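Local coordinates for protein PpBBE-like 1 D396N (Physcomitrella patens subsp. patens, PDB 6EO5) that is a variant of a cellobiose oxidase, an FAD-dependent member of the berberine bridge enzyme family, at residues Ser359-Ile364 against Thr409-Arg414. Numbering follows the deposited sequence.
Sequences SNAYFI and TSYITR
Phe363 and Tyr411 meet from opposite directions, and with Ala361 and Ile412 they make an apolar contact between strand and helix. The methyl CB of Ala361 lies at the edge of the Tyr411 ring, 3.6 Å from Tyr411 CE2. Phe363 offers its far rim: its CZ is 3.8 Å from Tyr411 OH, which sits near the plane of the phenylalanine ring. Ile412 CD1 approaches the same ring obliquely, 3.7 Å from Phe363 CE2. Ile412 has CG1 anti to the backbone N (chi1 -155°), and CD1 at the end of that branch does the touching. An alanine in place of Phe363 would probably leave Ile412 CD1 and the outer end of Tyr411 without their shared apolar partner and open a gap between strand and helix.

No hydrogen bond joins the two segments. The polar end of Tyr411 is satisfied nearby, where its OH hydrogen-bonds to Met355 O.

The axes of strand 361-364 and helix 409-414 approach to 10.9 Å, with their N-to-C directions 28° apart. This is structural packing, with the Phe363 side chain about 14 Å from the FAD. Helix 405-420 packs on a face of the seven-stranded antiparallel sheet that holds strand 361-367, consistent with the substrate-side domain of VAO-family flavoenzymes. Ile412 also touches Met395 and Ala397 of strand 391-398 and Lys332 and Lys334 of strand 331-338, while Phe363 meets the ring of Tyr415.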
loop_
_atom_site.group_PDB
_atom_site.type_symbol
_atom_site.label_atom_id
_atom_site.label_comp_id
_atom_site.label_asym_id
_atom_site.label_seq_id
_atom_site.Cartn_x
_atom_site.Cartn_y
_atom_site.Cartn_z
ATOM N N SER A 359 -22.072 5.706 -9.543
ATOM C CA SER A 359 -21.659 6.946 -8.899
ATOM C C SER A 359 -21.062 6.631 -7.528
ATOM O O SER A 359 -21.063 5.487 -7.069
ATOM C CB SER A 359 -22.835 7.909 -8.792
ATOM O OG SER A 359 -23.637 7.575 -7.686
ATOM N N ASN A 360 -20.553 7.669 -6.878
ATOM C CA ASN A 360 -19.861 7.543 -5.602
ATOM C C ASN A 360 -18.768 6.472 -5.695
ATOM O O ASN A 360 -18.764 5.474 -4.973
ATOM C CB ASN A 360 -20.862 7.263 -4.474
ATOM C CG ASN A 360 -20.285 7.521 -3.081
ATOM O OD1 ASN A 360 -19.202 8.094 -2.920
ATOM N ND2 ASN A 360 -21.018 7.092 -2.063
ATOM N N ALA A 361 -17.842 6.705 -6.630
ATOM C CA ALA A 361 -16.666 5.871 -6.854
ATOM C C ALA A 361 -15.516 6.746 -7.353
ATOM O O ALA A 361 -15.711 7.905 -7.732
ATOM C CB ALA A 361 -16.957 4.760 -7.862
ATOM N N TYR A 362 -14.302 6.186 -7.363
ATOM C CA TYR A 362 -13.179 6.874 -7.990
ATOM C C TYR A 362 -12.166 5.862 -8.520
ATOM O O TYR A 362 -12.209 4.673 -8.192
ATOM C CB TYR A 362 -12.529 7.877 -7.033
ATOM C CG TYR A 362 -11.961 7.293 -5.768
ATOM C CD1 TYR A 362 -10.645 6.873 -5.710
ATOM C CD2 TYR A 362 -12.725 7.203 -4.619
ATOM C CE1 TYR A 362 -10.120 6.348 -4.541
ATOM C CE2 TYR A 362 -12.210 6.685 -3.449
ATOM C CZ TYR A 362 -10.909 6.252 -3.411
ATOM O OH TYR A 362 -10.370 5.738 -2.241
ATOM N N PHE A 363 -11.260 6.357 -9.372
ATOM C CA PHE A 363 -10.353 5.523 -10.165
ATOM C C PHE A 363 -9.014 6.234 -10.339
ATOM O O PHE A 363 -8.971 7.363 -10.847
ATOM C CB PHE A 363 -10.985 5.202 -11.521
ATOM C CG PHE A 363 -12.342 4.568 -11.400
ATOM C CD1 PHE A 363 -13.484 5.355 -11.254
ATOM C CD2 PHE A 363 -12.482 3.182 -11.385
ATOM C CE1 PHE A 363 -14.742 4.770 -11.101
ATOM C CE2 PHE A 363 -13.742 2.601 -11.247
ATOM C CZ PHE A 363 -14.866 3.397 -11.108
ATOM N N ILE A 364 -7.923 5.577 -9.929
ATOM C CA ILE A 364 -6.595 6.181 -9.858
ATOM C C ILE A 364 -5.606 5.262 -10.570
ATOM O O ILE A 364 -5.606 4.049 -10.338
ATOM C CB ILE A 364 -6.165 6.416 -8.395
ATOM C CG1 ILE A 364 -7.165 7.316 -7.677
ATOM C CG2 ILE A 364 -4.733 6.984 -8.284
ATOM C CD1 ILE A 364 -6.819 7.526 -6.230
ATOM N N THR A 409 -21.088 -2.848 -4.820
ATOM C CA THR A 409 -20.184 -3.978 -5.006
ATOM C C THR A 409 -20.334 -4.572 -6.397
ATOM O O THR A 409 -19.341 -4.942 -7.033
ATOM C CB THR A 409 -20.443 -5.036 -3.929
ATOM O OG1 THR A 409 -20.175 -4.476 -2.639
ATOM C CG2 THR A 409 -19.555 -6.236 -4.126
ATOM N N SER A 410 -21.573 -4.678 -6.884
ATOM C CA SER A 410 -21.800 -5.165 -8.238
ATOM C C SER A 410 -21.268 -4.184 -9.268
ATOM O O SER A 410 -20.712 -4.592 -10.291
ATOM C CB SER A 410 -23.286 -5.404 -8.455
ATOM O OG SER A 410 -23.634 -6.661 -7.921
ATOM N N TYR A 411 -21.437 -2.886 -9.012
ATOM C CA TYR A 411 -20.954 -1.864 -9.931
ATOM C C TYR A 411 -19.448 -1.970 -10.135
ATOM O O TYR A 411 -18.969 -2.024 -11.271
ATOM C CB TYR A 411 -21.349 -0.491 -9.402
ATOM C CG TYR A 411 -20.604 0.665 -10.003
ATOM C CD1 TYR A 411 -20.796 1.031 -11.330
ATOM C CD2 TYR A 411 -19.730 1.424 -9.229
ATOM C CE1 TYR A 411 -20.122 2.105 -11.876
ATOM C CE2 TYR A 411 -19.054 2.501 -9.761
ATOM C CZ TYR A 411 -19.253 2.834 -11.086
ATOM O OH TYR A 411 -18.580 3.901 -11.618
ATOM N N ILE A 412 -18.684 -2.049 -9.045
ATOM C CA ILE A 412 -17.234 -2.044 -9.198
ATOM C C ILE A 412 -16.718 -3.387 -9.712
ATOM O O ILE A 412 -15.627 -3.449 -10.300
ATOM C CB ILE A 412 -16.550 -1.634 -7.877
ATOM C CG1 ILE A 412 -15.178 -1.043 -8.167
ATOM C CG2 ILE A 412 -16.446 -2.807 -6.918
ATOM C CD1 ILE A 412 -15.220 0.391 -8.677
ATOM N N THR A 413 -17.486 -4.461 -9.533
ATOM C CA THR A 413 -17.083 -5.754 -10.075
ATOM C C THR A 413 -17.401 -5.864 -11.565
ATOM O O THR A 413 -16.612 -6.435 -12.331
ATOM C CB THR A 413 -17.759 -6.872 -9.286
ATOM O OG1 THR A 413 -17.268 -6.835 -7.940
ATOM C CG2 THR A 413 -17.465 -8.228 -9.903
ATOM N N ARG A 414 -18.548 -5.331 -11.993
ATOM C CA ARG A 414 -18.805 -5.172 -13.420
ATOM C C ARG A 414 -17.685 -4.382 -14.083
ATOM O O ARG A 414 -17.181 -4.764 -15.147
ATOM C CB ARG A 414 -20.132 -4.454 -13.638
ATOM C CG ARG A 414 -21.363 -5.281 -13.466
ATOM C CD ARG A 414 -22.562 -4.433 -13.834
ATOM N NE ARG A 414 -22.949 -3.479 -12.789
ATOM C CZ ARG A 414 -23.997 -3.650 -11.977
ATOM N NH1 ARG A 414 -24.766 -4.745 -12.108
ATOM N NH2 ARG A 414 -24.283 -2.729 -11.043
#